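Side-chain contacts in Lin2111 protein (PDB 3EDP), which is of unknown function but probably binds DNA as a transcription regulator of the GntR family: residues 55-58 against 59-62; 194-197 against 198-202. One frame throughout, in Å; residues are numbered along the deposited sequence.

Contact 1: residues 55-58 against 59-62; sequences DLLV and EEGL
Leu56 packs against Glu60, and Leu57 against Leu62, where helix 47-59 ends in a Schellman motif. Backbone bonds define the end. Glu59 N to Asp55 O and Glu60 N to Leu56 O (3.0 Å) are the closing bonds of the helical ladder. After them Gly61 takes positive phi (72°), a conformation glycine accepts easily, and the chain doubles back so that Leu62 N reaches Leu57 O at 2.9 Å in a nearly straight bond (167°). The second, inner bond, from Gly61 N to Val58 O, is also 2.9 Å and approaches from above the carbonyl plane, not on a lone pair.

Among the side chains, Leu56 and Glu60 run alongside each other and point the same way. With CG of Leu56 anti to the backbone N (chi1 -157°), its CD2 reaches along the helix to the carboxylate of Glu60, 3.3 Å from OE1; OE2 has a long, weak ion pair with Lys19 of helix 10-23. Apolar contact across the turn comes from Leu57 and Leu62, whose side chains cross at about a right angle, with Leu57 CD2 4.1 Å from Leu62 CD1. Asp55 turns its carboxylate away from the turn and forms a salt bridge with Arg65.

Leu56, Leu57 and Leu62 all lean on helix 10-23, and Leu57 and Val58 also touch Val63, where strand 63-66 of the winged helix-turn-helix begins.

Contact 2: residues 194-197 against 198-202; sequences MHLN and ENDPV
Asn197 and Asp200 face each other across a type II beta turn, residues 197 to 200, which leads the chain from the end of helix 188-194 into strand 201-211 of the UTRA domain. Their side chains slant across one another, the amide of Asn197 and the carboxylate of Asp200 lying in planes 39° apart. What joins the two residues, however, is a carboxylate-to-backbone bond. The CG of Asp200 lies beside its own backbone N (chi1 -85°), which swings OD2 back over the turn to accept the N-H of Asn197 at 2.8 Å, with an angle of 162° at the hydrogen. The donor stands above the carboxylate plane. In return Asp200 N gives the turn's own bond to Asn197 O, 3.0 Å long, so the first and last residues of the turn are tied twice.

Leu196 touches both Asp200 and Val202. It slants past Asp200, its CB 3.7 Å from Asp200 OD2, giving the carboxylate an aliphatic neighbour beside its polar partner. Farther out it slants across Val202, a buried residue of the strand that also packs on Tyr223 and Ile184. Val202 CG2 lies beside its own backbone N, and this methyl meets CD1 of Leu196 at 3.5 Å.

In the fold
Contact 1 comes first along the chain, in the GntR-type DNA-binding domain, and contact 2 follows far downstream in the UTRA domain. Their centres are about 34 Å apart and their nearest atoms about 24 Å, without touching, and they share no helix, strand or sheet. Both nevertheless mark a passage from helix to strand: 55-62 leads from helix 47-59 into the two-stranded antiparallel sheet of 63-66 and 70-73, whereas 194-202 leads from helix 188-194 into strand 201-211 of the six-stranded antiparallel sheet. One thus belongs to the probable DNA-binding part and the other to what, as in relatives, is probably the effector-binding part.

Contact 1: residues 55-58 against 59-62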
ATOM      1  N   ASP A  55     -38.815  -3.472   9.875  1.00 28.19           N
ATOM      2  CA  ASP A  55     -38.939  -3.294   8.419  1.00 33.67           C
ATOM      3  C   ASP A  55     -38.998  -1.811   8.078  1.00 31.95           C
ATOM      4  O   ASP A  55     -38.387  -1.353   7.118  1.00 28.96           O
ATOM      5  CB  ASP A  55     -40.212  -3.943   7.871  1.00 27.99           C
ATOM      6  CG  ASP A  55     -40.119  -5.446   7.760  1.00 36.86           C
ATOM      7  OD1 ASP A  55     -39.037  -6.024   8.009  1.00 40.83           O
ATOM      8  OD2 ASP A  55     -41.157  -6.054   7.417  1.00 43.12           O
ATOM      9  N   LEU A  56     -39.768  -1.073   8.866  1.00 29.76           N
ATOM     10  CA  LEU A  56     -39.909   0.367   8.694  1.00 33.58           C
ATOM     11  C   LEU A  56     -38.568   1.076   8.901  1.00 36.97           C
ATOM     12  O   LEU A  56     -38.209   1.984   8.145  1.00 34.82           O
ATOM     13  CB  LEU A  56     -40.946   0.901   9.685  1.00 35.18           C
ATOM     14  CG  LEU A  56     -41.666   2.217   9.401  1.00 47.32           C
ATOM     15  CD1 LEU A  56     -42.661   2.506  10.516  1.00 43.52           C
ATOM     16  CD2 LEU A  56     -40.682   3.358   9.270  1.00 56.04           C
ATOM     17  N   LEU A  57     -37.829   0.668   9.930  1.00 29.12           N
ATOM     18  CA  LEU A  57     -36.529   1.269  10.205  1.00 32.41           C
ATOM     19  C   LEU A  57     -35.520   0.934   9.107  1.00 31.67           C
ATOM     20  O   LEU A  57     -34.723   1.781   8.702  1.00 33.92           O
ATOM     21  CB  LEU A  57     -36.013   0.833  11.575  1.00 26.40           C
ATOM     22  CG  LEU A  57     -36.950   1.264  12.706  1.00 32.44           C
ATOM     23  CD1 LEU A  57     -36.536   0.614  14.019  1.00 33.56           C
ATOM     24  CD2 LEU A  57     -36.972   2.772  12.825  1.00 28.01           C
ATOM     25  N   VAL A  58     -35.564  -0.304   8.624  1.00 28.25           N
ATOM     26  CA  VAL A  58     -34.687  -0.727   7.540  1.00 26.14           C
ATOM     27  C   VAL A  58     -34.971   0.082   6.271  1.00 36.74           C
ATOM     28  O   VAL A  58     -34.048   0.555   5.603  1.00 39.39           O
ATOM     29  CB  VAL A  58     -34.832  -2.226   7.245  1.00 23.36           C
ATOM     30  CG1 VAL A  58     -34.174  -2.586   5.887  1.00 30.32           C
ATOM     31  CG2 VAL A  58     -34.231  -3.047   8.378  1.00 23.32           C
ATOM     32  N   GLU A  59     -36.253   0.245   5.957  1.00 34.35           N
ATOM     33  CA  GLU A  59     -36.689   0.996   4.786  1.00 37.46           C
ATOM     34  C   GLU A  59     -36.217   2.443   4.868  1.00 45.70           C
ATOM     35  O   GLU A  59     -35.846   3.042   3.856  1.00 41.02           O
ATOM     36  CB  GLU A  59     -38.214   0.941   4.662  1.00 46.71           C
ATOM     37  CG  GLU A  59     -38.790   1.832   3.580  1.00 58.03           C
ATOM     38  CD  GLU A  59     -40.307   1.831   3.570  1.00 77.70           C
ATOM     39  OE1 GLU A  59     -40.914   1.054   4.342  1.00 84.62           O
ATOM     40  OE2 GLU A  59     -40.895   2.610   2.791  1.00 88.39           O
ATOM     41  N   GLU A  60     -36.225   2.993   6.079  1.00 40.18           N
ATOM     42  CA  GLU A  60     -35.776   4.360   6.315  1.00 42.94           C
ATOM     43  C   GLU A  60     -34.252   4.461   6.346  1.00 44.75           C
ATOM     44  O   GLU A  60     -33.703   5.553   6.461  1.00 43.47           O
ATOM     45  CB  GLU A  60     -36.359   4.906   7.621  1.00 49.11           C
ATOM     46  CG  GLU A  60     -37.805   5.367   7.523  1.00 68.76           C
ATOM     47  CD  GLU A  60     -38.388   5.773   8.872  1.00 84.52           C
ATOM     48  OE1 GLU A  60     -38.010   5.162   9.894  1.00 91.40           O
ATOM     49  OE2 GLU A  60     -39.230   6.697   8.911  1.00 87.66           O
ATOM     50  N   GLY A  61     -33.577   3.319   6.248  1.00 39.32           N
ATOM     51  CA  GLY A  61     -32.126   3.282   6.254  1.00 42.99           C
ATOM     52  C   GLY A  61     -31.504   3.576   7.611  1.00 46.68           C
ATOM     53  O   GLY A  61     -30.385   4.066   7.687  1.00 35.78           O
ATOM     54  N   LEU A  62     -32.227   3.273   8.686  1.00 42.45           N
ATOM     55  CA  LEU A  62     -31.746   3.558  10.032  1.00 40.52           C
ATOM     56  C   LEU A  62     -31.121   2.343  10.711  1.00 38.50           C
ATOM     57  O   LEU A  62     -30.301   2.488  11.610  1.00 38.73           O
ATOM     58  CB  LEU A  62     -32.882   4.111  10.888  1.00 40.38           C
ATOM     59  CG  LEU A  62     -33.487   5.385  10.300  1.00 47.22           C
ATOM     60  CD1 LEU A  62     -34.794   5.749  10.986  1.00 37.32           C
ATOM     61  CD2 LEU A  62     -32.482   6.522  10.391  1.00 51.92           C
TER

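Contact 2: residues 194-197 against 198-202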
HETATM    1  N   MSE A 194     -16.231  12.953  -9.705  1.00 44.93           N
HETATM    2  CA  MSE A 194     -14.933  13.440 -10.170  1.00 46.51           C
HETATM    3  C   MSE A 194     -15.109  14.427 -11.308  1.00 51.31           C
HETATM    4  O   MSE A 194     -14.134  14.950 -11.850  1.00 50.64           O
HETATM    5  CB  MSE A 194     -14.057  12.275 -10.632  1.00 41.64           C
HETATM    6  CG  MSE A 194     -13.724  11.288  -9.526  1.00 42.91           C
HETATM    7 SE   MSE A 194     -12.997   9.624 -10.230  0.83 47.94          SE
HETATM    8  CE  MSE A 194     -11.305  10.292 -10.967  1.00 25.04           C
ATOM      9  N   HIS A 195     -16.365  14.654 -11.675  1.00 53.07           N
ATOM     10  CA  HIS A 195     -16.707  15.627 -12.701  1.00 64.58           C
ATOM     11  C   HIS A 195     -16.021  15.297 -14.017  1.00 60.88           C
ATOM     12  O   HIS A 195     -15.296  16.110 -14.588  1.00 58.89           O
ATOM     13  CB  HIS A 195     -16.376  17.039 -12.221  1.00 73.78           C
ATOM     14  CG  HIS A 195     -17.086  17.416 -10.958  1.00 88.68           C
ATOM     15  ND1 HIS A 195     -16.533  17.231  -9.708  1.00 92.37           N
ATOM     16  CD2 HIS A 195     -18.317  17.941 -10.751  1.00 93.26           C
ATOM     17  CE1 HIS A 195     -17.386  17.641  -8.787  1.00 93.81           C
ATOM     18  NE2 HIS A 195     -18.477  18.076  -9.392  1.00 93.94           N
ATOM     19  N   LEU A 196     -16.260  14.075 -14.480  1.00 57.78           N
ATOM     20  CA  LEU A 196     -15.758  13.615 -15.762  1.00 54.83           C
ATOM     21  C   LEU A 196     -16.936  13.397 -16.707  1.00 54.53           C
ATOM     22  O   LEU A 196     -18.092  13.390 -16.278  1.00 53.64           O
ATOM     23  CB  LEU A 196     -14.971  12.312 -15.580  1.00 39.73           C
ATOM     24  CG  LEU A 196     -13.676  12.415 -14.765  1.00 42.86           C
ATOM     25  CD1 LEU A 196     -12.945  11.079 -14.728  1.00 46.29           C
ATOM     26  CD2 LEU A 196     -12.767  13.502 -15.326  1.00 49.41           C
ATOM     27  N   ASN A 197     -16.640  13.225 -17.991  1.00 55.25           N
ATOM     28  CA  ASN A 197     -17.667  12.892 -18.971  1.00 62.65           C
ATOM     29  C   ASN A 197     -17.722  11.391 -19.179  1.00 63.60           C
ATOM     30  O   ASN A 197     -16.737  10.700 -18.938  1.00 55.42           O
ATOM     31  CB  ASN A 197     -17.383  13.583 -20.305  1.00 63.14           C
ATOM     32  CG  ASN A 197     -17.372  15.089 -20.185  1.00 65.35           C
ATOM     33  OD1 ASN A 197     -18.020  15.660 -19.304  1.00 61.71           O
ATOM     34  ND2 ASN A 197     -16.634  15.746 -21.072  1.00 70.48           N
ATOM     35  N   GLU A 198     -18.869  10.882 -19.616  1.00 70.04           N
ATOM     36  CA  GLU A 198     -18.974   9.458 -19.902  1.00 76.36           C
ATOM     37  C   GLU A 198     -17.836   9.008 -20.803  1.00 69.62           C
ATOM     38  O   GLU A 198     -17.480   9.692 -21.766  1.00 65.21           O
ATOM     39  CB  GLU A 198     -20.318   9.108 -20.541  1.00 88.82           C
ATOM     40  CG  GLU A 198     -21.313   8.489 -19.574  1.00 99.91           C
ATOM     41  CD  GLU A 198     -22.292   7.554 -20.261  1.00107.25           C
ATOM     42  OE1 GLU A 198     -22.919   7.971 -21.260  1.00108.93           O
ATOM     43  OE2 GLU A 198     -22.431   6.401 -19.801  1.00108.17           O
ATOM     44  N   ASN A 199     -17.258   7.861 -20.465  1.00 65.01           N
ATOM     45  CA  ASN A 199     -16.213   7.252 -21.278  1.00 63.96           C
ATOM     46  C   ASN A 199     -14.874   7.988 -21.260  1.00 59.86           C
ATOM     47  O   ASN A 199     -13.968   7.659 -22.026  1.00 62.48           O
ATOM     48  CB  ASN A 199     -16.706   7.038 -22.712  1.00 67.41           C
ATOM     49  CG  ASN A 199     -17.924   6.138 -22.770  1.00 74.92           C
ATOM     50  OD1 ASN A 199     -18.776   6.282 -23.645  1.00 80.41           O
ATOM     51  ND2 ASN A 199     -18.023   5.213 -21.819  1.00 77.58           N
ATOM     52  N   ASP A 200     -14.746   8.981 -20.385  1.00 52.91           N
ATOM     53  CA  ASP A 200     -13.430   9.534 -20.091  1.00 52.36           C
ATOM     54  C   ASP A 200     -12.596   8.405 -19.488  1.00 41.18           C
ATOM     55  O   ASP A 200     -13.127   7.585 -18.742  1.00 40.89           O
ATOM     56  CB  ASP A 200     -13.532  10.717 -19.120  1.00 43.63           C
ATOM     57  CG  ASP A 200     -13.827  12.038 -19.830  1.00 56.52           C
ATOM     58  OD1 ASP A 200     -13.782  12.063 -21.082  1.00 56.61           O
ATOM     59  OD2 ASP A 200     -14.099  13.052 -19.139  1.00 51.71           O
ATOM     60  N   PRO A 201     -11.298   8.345 -19.827  1.00 45.87           N
ATOM     61  CA  PRO A 201     -10.415   7.299 -19.289  1.00 37.81           C
ATOM     62  C   PRO A 201     -10.049   7.547 -17.837  1.00 39.93           C
ATOM     63  O   PRO A 201      -9.725   8.672 -17.453  1.00 37.65           O
ATOM     64  CB  PRO A 201      -9.160   7.412 -20.154  1.00 37.87           C
ATOM     65  CG  PRO A 201      -9.164   8.811 -20.660  1.00 42.00           C
ATOM     66  CD  PRO A 201     -10.599   9.251 -20.757  1.00 46.66           C
ATOM     67  N   VAL A 202     -10.074   6.487 -17.040  1.00 36.92           N
ATOM     68  CA  VAL A 202      -9.810   6.605 -15.614  1.00 33.87           C
ATOM     69  C   VAL A 202      -8.849   5.513 -15.142  1.00 29.06           C
ATOM     70  O   VAL A 202      -8.987   4.356 -15.536  1.00 29.95           O
ATOM     71  CB  VAL A 202     -11.130   6.505 -14.817  1.00 30.82           C
ATOM     72  CG1 VAL A 202     -10.847   6.417 -13.328  1.00 37.43           C
ATOM     73  CG2 VAL A 202     -12.035   7.690 -15.139  1.00 31.07           C
TER